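Local coordinates for methoxy mycolic acid synthase 2 (Mycobacterium tuberculosis, PDB 1TPY), which transfers a methylene group from S-adenosyl-L-methionine to a double bond of mycolic acid chains, forming the cis cyclopropane rings of the mycobacterial cell envelope, at residues A[15-20]-A[94-99]; A[30-35]-A[75-80]; A[68-73]-A[132-137]. All blocks are in the same frame, centred on the assembly; numbering follows the deposited sequence.

Contact 1 (A[15-20]-A[94-99]). With SAH (S-adenosyl-L-homocysteine), chain C; 16A (cetyl-trimethyl-ammonium), chain D.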
loop_
_atom_site.group_PDB
_atom_site.type_symbol
_atom_site.label_atom_id
_atom_site.label_comp_id
_atom_site.label_asym_id
_atom_site.label_seq_id
_atom_site.Cartn_x
_atom_site.Cartn_y
_atom_site.Cartn_z
ATOM N N HIS A 15 -7.035 -5.236 10.704
ATOM C CA HIS A 15 -5.708 -5.700 10.328
ATOM C C HIS A 15 -4.591 -4.812 10.892
ATOM O O HIS A 15 -3.764 -5.272 11.680
ATOM C CB HIS A 15 -5.567 -5.763 8.802
ATOM C CG HIS A 15 -4.290 -6.396 8.341
ATOM N ND1 HIS A 15 -4.186 -7.741 8.051
ATOM C CD2 HIS A 15 -3.050 -5.879 8.170
ATOM C CE1 HIS A 15 -2.938 -8.024 7.721
ATOM N NE2 HIS A 15 -2.228 -6.912 7.787
ATOM N N TYR A 16 -4.575 -3.539 10.501
ATOM C CA TYR A 16 -3.508 -2.635 10.926
ATOM C C TYR A 16 -3.463 -2.195 12.378
ATOM O O TYR A 16 -2.449 -1.661 12.826
ATOM C CB TYR A 16 -3.476 -1.400 10.019
ATOM C CG TYR A 16 -3.428 -1.773 8.563
ATOM C CD1 TYR A 16 -4.598 -1.874 7.813
ATOM C CD2 TYR A 16 -2.224 -2.127 7.957
ATOM C CE1 TYR A 16 -4.572 -2.327 6.500
ATOM C CE2 TYR A 16 -2.188 -2.583 6.646
ATOM C CZ TYR A 16 -3.361 -2.682 5.926
ATOM O OH TYR A 16 -3.325 -3.151 4.641
ATOM N N ASP A 17 -4.541 -2.404 13.123
ATOM C CA ASP A 17 -4.529 -2.015 14.526
ATOM C C ASP A 17 -4.293 -3.216 15.439
ATOM O O ASP A 17 -4.425 -3.115 16.657
ATOM C CB ASP A 17 -5.832 -1.298 14.893
ATOM C CG ASP A 17 -5.840 0.157 14.439
ATOM O OD1 ASP A 17 -6.902 0.803 14.503
ATOM O OD2 ASP A 17 -4.774 0.658 14.026
ATOM N N LEU A 18 -3.926 -4.347 14.841
ATOM C CA LEU A 18 -3.652 -5.563 15.602
ATOM C C LEU A 18 -2.654 -5.277 16.727
ATOM O O LEU A 18 -2.910 -5.576 17.892
ATOM C CB LEU A 18 -3.072 -6.643 14.682
ATOM C CG LEU A 18 -2.757 -7.968 15.379
ATOM C CD1 LEU A 18 -4.058 -8.579 15.899
ATOM C CD2 LEU A 18 -2.071 -8.920 14.416
ATOM N N SER A 19 -1.518 -4.697 16.361
ATOM C CA SER A 19 -0.467 -4.360 17.314
ATOM C C SER A 19 0.798 -3.940 16.583
ATOM O O SER A 19 1.325 -4.691 15.767
ATOM C CB SER A 19 -0.140 -5.559 18.207
ATOM O OG SER A 19 1.077 -5.352 18.904
ATOM N N ASP A 20 1.285 -2.743 16.881
ATOM C CA ASP A 20 2.500 -2.244 16.252
ATOM C C ASP A 20 3.679 -3.131 16.613
ATOM O O ASP A 20 4.579 -3.358 15.803
ATOM C CB ASP A 20 2.770 -0.809 16.696
ATOM C CG ASP A 20 1.977 0.195 15.898
ATOM O OD1 ASP A 20 1.046 -0.228 15.174
ATOM O OD2 ASP A 20 2.277 1.402 15.993
ATOM N N THR A 94 -5.051 7.797 6.991
ATOM C CA THR A 94 -5.063 6.389 7.352
ATOM C C THR A 94 -6.294 6.087 8.202
ATOM O O THR A 94 -6.795 6.948 8.924
ATOM C CB THR A 94 -3.793 5.980 8.122
ATOM O OG1 THR A 94 -3.879 4.592 8.467
ATOM C CG2 THR A 94 -3.636 6.816 9.391
ATOM N N LEU A 95 -6.789 4.862 8.096
ATOM C CA LEU A 95 -7.956 4.447 8.848
ATOM C C LEU A 95 -7.521 3.708 10.105
ATOM O O LEU A 95 -8.348 3.303 10.926
ATOM C CB LEU A 95 -8.826 3.537 7.982
ATOM C CG LEU A 95 -9.256 4.119 6.634
ATOM C CD1 LEU A 95 -10.184 3.127 5.942
ATOM C CD2 LEU A 95 -9.960 5.454 6.842
ATOM N N SER A 96 -6.210 3.540 10.243
ATOM C CA SER A 96 -5.628 2.844 11.386
ATOM C C SER A 96 -5.301 3.769 12.553
ATOM O O SER A 96 -4.538 4.721 12.407
ATOM C CB SER A 96 -4.356 2.121 10.954
ATOM O OG SER A 96 -3.551 1.817 12.078
ATOM N N LYS A 97 -5.880 3.489 13.717
ATOM C CA LYS A 97 -5.614 4.313 14.892
ATOM C C LYS A 97 -4.149 4.220 15.300
ATOM O O LYS A 97 -3.520 5.233 15.606
ATOM C CB LYS A 97 -6.495 3.893 16.072
ATOM C CG LYS A 97 -7.826 4.628 16.138
ATOM C CD LYS A 97 -8.543 4.368 17.460
ATOM C CE LYS A 97 -9.288 3.038 17.457
ATOM N NZ LYS A 97 -10.504 3.058 16.587
ATOM N N ASN A 98 -3.607 3.007 15.313
ATOM C CA ASN A 98 -2.210 2.828 15.693
ATOM C C ASN A 98 -1.276 3.558 14.739
ATOM O O ASN A 98 -0.289 4.155 15.162
ATOM C CB ASN A 98 -1.844 1.343 15.737
ATOM C CG ASN A 98 -2.582 0.598 16.829
ATOM O OD1 ASN A 98 -3.186 1.210 17.712
ATOM N ND2 ASN A 98 -2.527 -0.733 16.784
ATOM N N GLN A 99 -1.587 3.524 13.450
ATOM C CA GLN A 99 -0.738 4.202 12.478
ATOM C C GLN A 99 -0.800 5.712 12.652
ATOM O O GLN A 99 0.213 6.397 12.540
ATOM C CB GLN A 99 -1.132 3.790 11.051
ATOM C CG GLN A 99 -0.646 2.383 10.685
ATOM C CD GLN A 99 -1.126 1.904 9.322
ATOM O OE1 GLN A 99 -0.650 0.889 8.794
ATOM N NE2 GLN A 99 -2.078 2.619 8.753
HETATM N N SAH C . 1.220 3.138 2.211
HETATM C CA SAH C . 1.822 2.437 3.346
HETATM C CB SAH C . 0.790 1.552 4.090
HETATM C CG SAH C . 0.043 0.489 3.284
HETATM S SD SAH C . -1.119 -0.480 4.284
HETATM C C SAH C . 3.004 1.579 2.890
HETATM O O SAH C . 3.193 1.441 1.668
HETATM O OXT SAH C . 3.718 1.040 3.757
HETATM C "C5'" SAH C . -2.725 0.109 3.685
HETATM C "C4'" SAH C . -2.976 1.555 4.140
HETATM O "O4'" SAH C . -4.054 2.195 3.416
HETATM C "C3'" SAH C . -3.331 1.673 5.621
HETATM O "O3'" SAH C . -2.627 2.795 6.183
HETATM C "C2'" SAH C . -4.816 1.894 5.610
HETATM O "O2'" SAH C . -5.268 2.530 6.818
HETATM C "C1'" SAH C . -4.973 2.730 4.382
HETATM N N9 SAH C . -6.385 2.785 3.817
HETATM C C8 SAH C . -7.249 1.802 3.452
HETATM N N7 SAH C . -8.398 2.182 2.992
HETATM C C5 SAH C . -8.294 3.575 3.055
HETATM C C6 SAH C . -9.172 4.640 2.715
HETATM N N6 SAH C . -10.390 4.438 2.220
HETATM N N1 SAH C . -8.731 5.928 2.912
HETATM C C2 SAH C . -7.494 6.144 3.417
HETATM N N3 SAH C . -6.582 5.226 3.774
HETATM C C4 SAH C . -7.059 3.947 3.562
HETATM C C1 16A D . 1.178 -8.726 1.039
HETATM C C2 16A D . -0.319 -8.813 0.746
HETATM C C3 16A D . -0.568 -9.643 -0.524
HETATM C C4 16A D . -2.028 -9.822 -0.915
HETATM C C5 16A D . -2.109 -10.671 -2.194
HETATM C C6 16A D . -3.526 -10.943 -2.722
HETATM C C7 16A D . -4.497 -11.780 -1.853
HETATM C C8 16A D . -6.014 -11.660 -2.136
HETATM C C9 16A D . -6.610 -10.233 -2.210
HETATM C C10 16A D . -6.558 -9.393 -0.912
HETATM C C11 16A D . -6.707 -7.861 -1.086
HETATM C C12 16A D . -6.228 -7.017 0.105
HETATM C C13 16A D . -4.844 -6.406 -0.141
HETATM C C14 16A D . -4.340 -5.650 1.086
HETATM C C15 16A D . -2.859 -5.317 0.837
HETATM C C16 16A D . -2.287 -4.692 2.125
HETATM N N1 16A D . -0.849 -4.241 2.370
HETATM C C17 16A D . -0.341 -3.758 3.516
HETATM C C18 16A D . 0.126 -5.334 1.993
HETATM C C19 16A D . -0.535 -3.110 1.416
HETATM O O HOH W 1 0.969 3.329 17.426
#
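Asp17, just past the end of helix 9-16, grips the first turn of helix 97-108 with its carboxylate. Its CB lies 3.8 Å from Asn98 ND2, and CG stands beside the backbone N (chi1 -79°), which swings both oxygens onto the helix start. OD1 takes Lys97 N on its syn lone pair at 3.0 Å. OD2 accepts twice, from opposite faces of the carboxylate plane: Ser96 OG donates at 2.6 Å on the syn side, 28° out of plane, and Asn98 N comes in from above the plane at 2.9 Å. Ser96 is the N-cap; its OG, while donating to Asp17, accepts from Gln99 N, so one hydroxyl ties the cap to the carboxylate. Asp20 and Asn98 run antiparallel alongside one another, carboxylate and amide nearly perpendicular, with Asp20 OD1 3.3 Å from Asn98 CB, and one water donates to both Asp20 OD2 and Asn98 O.

Deeper in, the Tyr16 ring is sandwiched between His15 CD2 on one face and the S-adenosyl-L-homocysteine ribose on the other, while its OH bonds to His141. Gln99 OE1 approaches the ring obliquely, its amide plane turned 41° from it. The extended Gln99 chain carries NE2 to the ribose O3' at 2.6 Å, and Leu95 N and Thr94 OG1 hold O2'. Thr94 OG1 also accepts from Ser96 N, an ST turn at the junction between strand 89-94 and helix 97-108. Binding the ribose hydroxyls just after the second strand is characteristic of Rossmann-like methyltransferases. The Asp17 carboxylate, set against the first-turn N-H groups of a helix, thus ties the N-terminal region to the ribose-binding turn; the helix dipole probably favours its ionised form.

Contact 2 (A[30-35]-A[75-80]). With SAH (S-adenosyl-L-homocysteine), chain C; 16A (cetyl-trimethyl-ammonium), chain D; CO3 (carbonate ion), chain B.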
loop_
_atom_site.group_PDB
_atom_site.type_symbol
_atom_site.label_atom_id
_atom_site.label_comp_id
_atom_site.label_asym_id
_atom_site.label_seq_id
_atom_site.Cartn_x
_atom_site.Cartn_y
_atom_site.Cartn_z
ATOM N N THR A 30 11.539 0.610 8.887
ATOM C CA THR A 30 10.684 1.746 8.535
ATOM C C THR A 30 9.206 1.381 8.615
ATOM O O THR A 30 8.338 2.226 8.407
ATOM C CB THR A 30 10.928 2.234 7.096
ATOM O OG1 THR A 30 10.374 1.282 6.180
ATOM C CG2 THR A 30 12.412 2.397 6.819
ATOM N N GLN A 31 8.926 0.114 8.892
ATOM C CA GLN A 31 7.555 -0.364 8.995
ATOM C C GLN A 31 6.776 -0.151 7.695
ATOM O O GLN A 31 5.565 0.087 7.710
ATOM C CB GLN A 31 6.832 0.330 10.159
ATOM C CG GLN A 31 7.588 0.309 11.481
ATOM C CD GLN A 31 7.983 -1.091 11.921
ATOM O OE1 GLN A 31 7.147 -1.995 11.998
ATOM N NE2 GLN A 31 9.268 -1.274 12.223
ATOM N N THR A 32 7.477 -0.218 6.568
ATOM C CA THR A 32 6.819 -0.084 5.278
ATOM C C THR A 32 6.092 -1.413 5.121
ATOM O O THR A 32 6.629 -2.466 5.452
ATOM C CB THR A 32 7.834 0.114 4.137
ATOM O OG1 THR A 32 8.534 1.349 4.334
ATOM C CG2 THR A 32 7.118 0.159 2.801
ATOM N N TYR A 33 4.861 -1.362 4.636
ATOM C CA TYR A 33 4.059 -2.563 4.510
ATOM C C TYR A 33 3.486 -2.632 3.104
ATOM O O TYR A 33 2.288 -2.451 2.896
ATOM C CB TYR A 33 2.947 -2.504 5.559
ATOM C CG TYR A 33 2.283 -3.819 5.895
ATOM C CD1 TYR A 33 1.218 -3.855 6.791
ATOM C CD2 TYR A 33 2.711 -5.019 5.328
ATOM C CE1 TYR A 33 0.592 -5.044 7.117
ATOM C CE2 TYR A 33 2.088 -6.227 5.650
ATOM C CZ TYR A 33 1.025 -6.224 6.550
ATOM O OH TYR A 33 0.394 -7.394 6.896
ATOM N N SER A 34 4.367 -2.897 2.146
ATOM C CA SER A 34 4.009 -2.978 0.739
ATOM C C SER A 34 5.212 -3.526 -0.030
ATOM O O SER A 34 6.322 -3.569 0.491
ATOM C CB SER A 34 3.633 -1.585 0.219
ATOM O OG SER A 34 4.616 -0.623 0.583
ATOM N N CYS A 35 4.994 -3.935 -1.274
ATOM C CA CYS A 35 6.068 -4.503 -2.079
ATOM C C CYS A 35 7.339 -3.652 -2.194
ATOM O O CYS A 35 7.295 -2.488 -2.600
ATOM C CB CYS A 35 5.558 -4.820 -3.481
ATOM S SG CYS A 35 6.807 -5.633 -4.519
ATOM N N TRP A 75 2.588 3.627 8.309
ATOM C CA TRP A 75 3.364 4.125 9.432
ATOM C C TRP A 75 4.235 5.341 9.115
ATOM O O TRP A 75 5.185 5.649 9.839
ATOM C CB TRP A 75 4.192 2.985 10.031
ATOM C CG TRP A 75 3.373 2.069 10.908
ATOM C CD1 TRP A 75 2.997 2.296 12.200
ATOM C CD2 TRP A 75 2.772 0.823 10.531
ATOM N NE1 TRP A 75 2.196 1.271 12.652
ATOM C CE2 TRP A 75 2.041 0.355 11.647
ATOM C CE3 TRP A 75 2.779 0.057 9.359
ATOM C CZ2 TRP A 75 1.323 -0.847 11.626
ATOM C CZ3 TRP A 75 2.065 -1.143 9.337
ATOM C CH2 TRP A 75 1.346 -1.581 10.467
ATOM N N GLY A 76 3.909 6.019 8.020
ATOM C CA GLY A 76 4.601 7.243 7.652
ATOM C C GLY A 76 5.983 7.317 7.031
ATOM O O GLY A 76 6.461 8.425 6.775
ATOM N N ALA A 77 6.633 6.188 6.771
ATOM C CA ALA A 77 7.978 6.242 6.184
ATOM C C ALA A 77 8.005 6.992 4.854
ATOM O O ALA A 77 8.921 7.770 4.588
ATOM C CB ALA A 77 8.542 4.831 5.999
ATOM N N THR A 78 7.002 6.762 4.017
ATOM C CA THR A 78 6.958 7.433 2.727
ATOM C C THR A 78 6.927 8.951 2.885
ATOM O O THR A 78 7.703 9.657 2.242
ATOM C CB THR A 78 5.746 6.965 1.897
ATOM O OG1 THR A 78 5.860 5.559 1.648
ATOM C CG2 THR A 78 5.696 7.706 0.550
ATOM N N MET A 79 6.043 9.459 3.738
ATOM C CA MET A 79 5.967 10.902 3.946
ATOM C C MET A 79 7.256 11.454 4.527
ATOM O O MET A 79 7.775 12.454 4.045
ATOM C CB MET A 79 4.795 11.268 4.861
ATOM C CG MET A 79 3.437 11.072 4.214
ATOM S SD MET A 79 2.101 11.644 5.249
ATOM C CE MET A 79 2.205 10.440 6.620
ATOM N N ARG A 80 7.775 10.808 5.565
ATOM C CA ARG A 80 9.012 11.269 6.175
ATOM C C ARG A 80 10.133 11.308 5.142
ATOM O O ARG A 80 10.957 12.223 5.149
ATOM C CB ARG A 80 9.404 10.367 7.346
ATOM C CG ARG A 80 8.445 10.450 8.535
ATOM C CD ARG A 80 9.078 9.849 9.790
ATOM N NE ARG A 80 9.402 8.430 9.636
ATOM C CZ ARG A 80 8.532 7.434 9.779
ATOM N NH1 ARG A 80 7.265 7.683 10.091
ATOM N NH2 ARG A 80 8.931 6.182 9.597
HETATM N N SAH C . 1.220 3.138 2.211
HETATM C CA SAH C . 1.822 2.437 3.346
HETATM C CB SAH C . 0.790 1.552 4.090
HETATM C CG SAH C . 0.043 0.489 3.284
HETATM S SD SAH C . -1.119 -0.480 4.284
HETATM C C SAH C . 3.004 1.579 2.890
HETATM O O SAH C . 3.193 1.441 1.668
HETATM O OXT SAH C . 3.718 1.040 3.757
HETATM C "C5'" SAH C . -2.725 0.109 3.685
HETATM C "C4'" SAH C . -2.976 1.555 4.140
HETATM O "O4'" SAH C . -4.054 2.195 3.416
HETATM C "C3'" SAH C . -3.331 1.673 5.621
HETATM O "O3'" SAH C . -2.627 2.795 6.183
HETATM C "C2'" SAH C . -4.816 1.894 5.610
HETATM O "O2'" SAH C . -5.268 2.530 6.818
HETATM C "C1'" SAH C . -4.973 2.730 4.382
HETATM N N9 SAH C . -6.385 2.785 3.817
HETATM C C8 SAH C . -7.249 1.802 3.452
HETATM N N7 SAH C . -8.398 2.182 2.992
HETATM C C5 SAH C . -8.294 3.575 3.055
HETATM C C6 SAH C . -9.172 4.640 2.715
HETATM N N6 SAH C . -10.390 4.438 2.220
HETATM N N1 SAH C . -8.731 5.928 2.912
HETATM C C2 SAH C . -7.494 6.144 3.417
HETATM N N3 SAH C . -6.582 5.226 3.774
HETATM C C4 SAH C . -7.059 3.947 3.562
HETATM C C1 16A D . 1.178 -8.726 1.039
HETATM C C2 16A D . -0.319 -8.813 0.746
HETATM C C3 16A D . -0.568 -9.643 -0.524
HETATM C C4 16A D . -2.028 -9.822 -0.915
HETATM C C5 16A D . -2.109 -10.671 -2.194
HETATM C C6 16A D . -3.526 -10.943 -2.722
HETATM C C7 16A D . -4.497 -11.780 -1.853
HETATM C C8 16A D . -6.014 -11.660 -2.136
HETATM C C9 16A D . -6.610 -10.233 -2.210
HETATM C C10 16A D . -6.558 -9.393 -0.912
HETATM C C11 16A D . -6.707 -7.861 -1.086
HETATM C C12 16A D . -6.228 -7.017 0.105
HETATM C C13 16A D . -4.844 -6.406 -0.141
HETATM C C14 16A D . -4.340 -5.650 1.086
HETATM C C15 16A D . -2.859 -5.317 0.837
HETATM C C16 16A D . -2.287 -4.692 2.125
HETATM N N1 16A D . -0.849 -4.241 2.370
HETATM C C17 16A D . -0.341 -3.758 3.516
HETATM C C18 16A D . 0.126 -5.334 1.993
HETATM C C19 16A D . -0.535 -3.110 1.416
HETATM C C CO3 B . 1.081 -3.326 -2.361
HETATM O O1 CO3 B . 2.558 -3.369 -2.564
HETATM O O2 CO3 B . 0.508 -4.081 -1.400
HETATM O O3 CO3 B . 0.312 -2.533 -3.147
HETATM O O HOH W 2 4.128 1.902 6.290
#
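Trp75 lays its indole beside the 30-35 loop: CB packs on Gln31 CB at 3.7 Å, and CE3 lies 3.2 Å from Gln31 O, which approaches the ring obliquely. CG sits beside the backbone N (chi1 -78°), carrying the six-membered ring alongside Tyr33, both side chains extending in one direction. There Tyr33 CD1 meets the indole at its edge, 3.8 Å from CZ3. The tyrosine ring has methyl C17 of the cetyl-trimethyl-ammonium head over the centre of one face, and its OH bonds to Tyr265 and His15. The backbone N of Trp75 gives its hydrogen to a water that donates to Gln31 O and to OXT of S-adenosyl-L-homocysteine. The same carboxylate receives Tyr33 N on OXT in a nearly straight bond (2.8 Å, 176°) and Ser34 OG on its other oxygen.

Gly76, at positive phi, is the N-cap of helix 77-86, the helix following the glycine-rich turn Gly72-Gly74 after the first strand, the cofactor-binding signature of Rossmann-like methyltransferases. Ala77 then points its methyl into the loop, touching Thr30 O at 3.6 Å and Thr30 CB at 3.7 Å. One turn on, Arg80 folds back: a bend at chi3 lets NH1 donate to Trp75 O at 2.9 Å, in the carbonyl plane and on a lone pair, while Gly76 O and Ala77 CA lie against one face of the guanidinium.

Contact 3 (A[68-73]-A[132-137]). With SAH (S-adenosyl-L-homocysteine), chain C; 16A (cetyl-trimethyl-ammonium), chain D.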
loop_
_atom_site.group_PDB
_atom_site.type_symbol
_atom_site.label_atom_id
_atom_site.label_comp_id
_atom_site.label_asym_id
_atom_site.label_seq_id
_atom_site.Cartn_x
_atom_site.Cartn_y
_atom_site.Cartn_z
ATOM N N LEU A 68 2.399 17.204 -0.518
ATOM C CA LEU A 68 2.188 15.834 -0.970
ATOM C C LEU A 68 1.193 15.112 -0.073
ATOM O O LEU A 68 1.354 15.083 1.145
ATOM C CB LEU A 68 3.508 15.051 -0.964
ATOM C CG LEU A 68 3.357 13.537 -1.179
ATOM C CD1 LEU A 68 2.772 13.264 -2.558
ATOM C CD2 LEU A 68 4.711 12.858 -1.024
ATOM N N LEU A 69 0.173 14.525 -0.684
ATOM C CA LEU A 69 -0.833 13.782 0.057
ATOM C C LEU A 69 -0.539 12.290 -0.088
ATOM O O LEU A 69 -0.369 11.790 -1.198
ATOM C CB LEU A 69 -2.239 14.073 -0.496
ATOM C CG LEU A 69 -3.383 13.262 0.131
ATOM C CD1 LEU A 69 -3.519 13.637 1.599
ATOM C CD2 LEU A 69 -4.690 13.517 -0.598
ATOM N N ASP A 70 -0.459 11.586 1.034
ATOM C CA ASP A 70 -0.226 10.147 1.006
ATOM C C ASP A 70 -1.515 9.491 1.492
ATOM O O ASP A 70 -1.795 9.485 2.689
ATOM C CB ASP A 70 0.943 9.757 1.931
ATOM C CG ASP A 70 1.220 8.250 1.924
ATOM O OD1 ASP A 70 0.381 7.496 1.395
ATOM O OD2 ASP A 70 2.268 7.809 2.449
ATOM N N ILE A 71 -2.306 8.959 0.562
ATOM C CA ILE A 71 -3.562 8.304 0.912
ATOM C C ILE A 71 -3.274 6.865 1.334
ATOM O O ILE A 71 -2.948 6.014 0.503
ATOM C CB ILE A 71 -4.539 8.326 -0.280
ATOM C CG1 ILE A 71 -4.767 9.782 -0.714
ATOM C CG2 ILE A 71 -5.869 7.653 0.102
ATOM C CD1 ILE A 71 -5.681 9.938 -1.916
ATOM N N GLY A 72 -3.404 6.606 2.634
ATOM C CA GLY A 72 -3.119 5.287 3.174
ATOM C C GLY A 72 -1.639 5.247 3.511
ATOM O O GLY A 72 -0.924 4.324 3.121
ATOM N N CYS A 73 -1.199 6.265 4.247
ATOM C CA CYS A 73 0.198 6.460 4.640
ATOM C C CYS A 73 0.852 5.395 5.508
ATOM O O CYS A 73 2.067 5.417 5.704
ATOM C CB CYS A 73 0.342 7.813 5.343
ATOM S SG CYS A 73 -0.620 7.938 6.872
ATOM N N ARG A 132 0.483 16.870 -5.174
ATOM C CA ARG A 132 0.740 15.546 -5.710
ATOM C C ARG A 132 0.154 14.518 -4.755
ATOM O O ARG A 132 -0.081 14.814 -3.582
ATOM C CB ARG A 132 2.244 15.337 -5.873
ATOM C CG ARG A 132 2.894 16.248 -6.919
ATOM C CD ARG A 132 2.465 15.870 -8.338
ATOM N NE ARG A 132 3.165 16.652 -9.358
ATOM C CZ ARG A 132 2.879 17.912 -9.677
ATOM N NH1 ARG A 132 1.892 18.556 -9.063
ATOM N NH2 ARG A 132 3.595 18.536 -10.602
ATOM N N ILE A 133 -0.109 13.320 -5.263
ATOM C CA ILE A 133 -0.668 12.264 -4.440
ATOM C C ILE A 133 0.071 10.953 -4.639
ATOM O O ILE A 133 0.352 10.550 -5.771
ATOM C CB ILE A 133 -2.159 11.997 -4.765
ATOM C CG1 ILE A 133 -2.998 13.255 -4.543
ATOM C CG2 ILE A 133 -2.686 10.874 -3.878
ATOM C CD1 ILE A 133 -4.393 13.151 -5.134
ATOM N N VAL A 134 0.406 10.307 -3.529
ATOM C CA VAL A 134 1.043 9.007 -3.581
ATOM C C VAL A 134 0.156 8.076 -2.758
ATOM O O VAL A 134 -0.359 8.455 -1.703
ATOM C CB VAL A 134 2.472 9.020 -2.983
ATOM C CG1 VAL A 134 2.437 9.416 -1.525
ATOM C CG2 VAL A 134 3.102 7.648 -3.148
ATOM N N SER A 135 -0.063 6.877 -3.266
ATOM C CA SER A 135 -0.872 5.901 -2.556
ATOM C C SER A 135 -0.282 4.546 -2.879
ATOM O O SER A 135 -0.314 4.096 -4.024
ATOM C CB SER A 135 -2.334 5.958 -3.003
ATOM O OG SER A 135 -3.113 5.094 -2.197
ATOM N N ILE A 136 0.256 3.905 -1.854
ATOM C CA ILE A 136 0.898 2.618 -2.010
ATOM C C ILE A 136 0.241 1.558 -1.147
ATOM O O ILE A 136 0.242 1.659 0.078
ATOM C CB ILE A 136 2.387 2.735 -1.622
ATOM C CG1 ILE A 136 3.052 3.811 -2.485
ATOM C CG2 ILE A 136 3.081 1.389 -1.771
ATOM C CD1 ILE A 136 4.407 4.243 -1.984
ATOM N N GLY A 137 -0.325 0.542 -1.795
ATOM C CA GLY A 137 -0.956 -0.545 -1.068
ATOM C C GLY A 137 -2.224 -0.200 -0.313
ATOM O O GLY A 137 -2.624 -0.932 0.587
HETATM N N SAH C . 1.220 3.138 2.211
HETATM C CA SAH C . 1.822 2.437 3.346
HETATM C CB SAH C . 0.790 1.552 4.090
HETATM C CG SAH C . 0.043 0.489 3.284
HETATM S SD SAH C . -1.119 -0.480 4.284
HETATM C C SAH C . 3.004 1.579 2.890
HETATM O O SAH C . 3.193 1.441 1.668
HETATM O OXT SAH C . 3.718 1.040 3.757
HETATM C "C5'" SAH C . -2.725 0.109 3.685
HETATM C "C4'" SAH C . -2.976 1.555 4.140
HETATM O "O4'" SAH C . -4.054 2.195 3.416
HETATM C "C3'" SAH C . -3.331 1.673 5.621
HETATM O "O3'" SAH C . -2.627 2.795 6.183
HETATM C "C2'" SAH C . -4.816 1.894 5.610
HETATM O "O2'" SAH C . -5.268 2.530 6.818
HETATM C "C1'" SAH C . -4.973 2.730 4.382
HETATM N N9 SAH C . -6.385 2.785 3.817
HETATM C C8 SAH C . -7.249 1.802 3.452
HETATM N N7 SAH C . -8.398 2.182 2.992
HETATM C C5 SAH C . -8.294 3.575 3.055
HETATM C C6 SAH C . -9.172 4.640 2.715
HETATM N N6 SAH C . -10.390 4.438 2.220
HETATM N N1 SAH C . -8.731 5.928 2.912
HETATM C C2 SAH C . -7.494 6.144 3.417
HETATM N N3 SAH C . -6.582 5.226 3.774
HETATM C C4 SAH C . -7.059 3.947 3.562
HETATM C C1 16A D . 1.178 -8.726 1.039
HETATM C C2 16A D . -0.319 -8.813 0.746
HETATM C C3 16A D . -0.568 -9.643 -0.524
HETATM C C4 16A D . -2.028 -9.822 -0.915
HETATM C C5 16A D . -2.109 -10.671 -2.194
HETATM C C6 16A D . -3.526 -10.943 -2.722
HETATM C C7 16A D . -4.497 -11.780 -1.853
HETATM C C8 16A D . -6.014 -11.660 -2.136
HETATM C C9 16A D . -6.610 -10.233 -2.210
HETATM C C10 16A D . -6.558 -9.393 -0.912
HETATM C C11 16A D . -6.707 -7.861 -1.086
HETATM C C12 16A D . -6.228 -7.017 0.105
HETATM C C13 16A D . -4.844 -6.406 -0.141
HETATM C C14 16A D . -4.340 -5.650 1.086
HETATM C C15 16A D . -2.859 -5.317 0.837
HETATM C C16 16A D . -2.287 -4.692 2.125
HETATM N N1 16A D . -0.849 -4.241 2.370
HETATM C C17 16A D . -0.341 -3.758 3.516
HETATM C C18 16A D . 0.126 -5.334 1.993
HETATM C C19 16A D . -0.535 -3.110 1.416
HETATM O O HOH W 3 -0.029 5.003 0.662
#
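Leu68 drops its CD1 methyl onto the backbone of the neighbouring strand, 3.4 Å from Arg132 O. With CG anti to the backbone N (chi1 169°), the leucine leans over the junction and meets Val134 CG1 at 4.0 Å. That methyl is the bump of this face: it fits between Leu68 and Asp70, 3.8 Å from Asp70 CB, while helix 77-86 covers the same side with Ala82, Thr78 and Met79. On the other face Ile133 CG2 nestles against Ile71 CD1 at 3.7 Å, and its CG1 branch leans on Leu69 CB; Ala154, Ile157 and Phe150 of helix 147-157 close over this patch.

Strands 67-71 and 132-136, first and fourth along the chain, run parallel at the centre of the sheet of this Rossmann-like methyltransferase. Leu69 accounts for two rungs, its N bonding to Arg132 O and its O taking Val134 N; Ile71 N to Val134 O is the third. Beyond it the strands part, and Ser135 OG bridges to Ile71 O at 2.9 Å. A water accepts from Ile136 N and lies 2.6 Å from Asp70 OD1. At the C-terminal ends of the strands, Gly72 O and Ile136 O both accept from the amino group of S-adenosyl-L-homocysteine, at 2.6 and 2.8 Å. Two carbonyls facing one amino nitrogen would suit an ammonium, probably helping to keep it protonated.

Contact 3 is wholly buried at the middle of the sheet, joined by regular strand pairing and apolar methyls; contacts 1 and 2 are partly buried and link N-terminal loops to helix starts. Contact 1 works through a carboxylate on backbone N-H groups, contact 2 through aromatic and methyl packing with one bridging water. All three meet on S-adenosyl-L-homocysteine: contact 1 at the ribose, contact 2 at the carboxylate, contact 3 at the amino group. Contacts 1 and 2 touch through a weak hydrogen bond between Asp20 OD1 and Trp75 NE1, and through Gln99 against Trp75. Strand 67-71 of contact 3 leads directly into helix 77-86 of contact 2, where Met79 packs on Cys73 and Asp70.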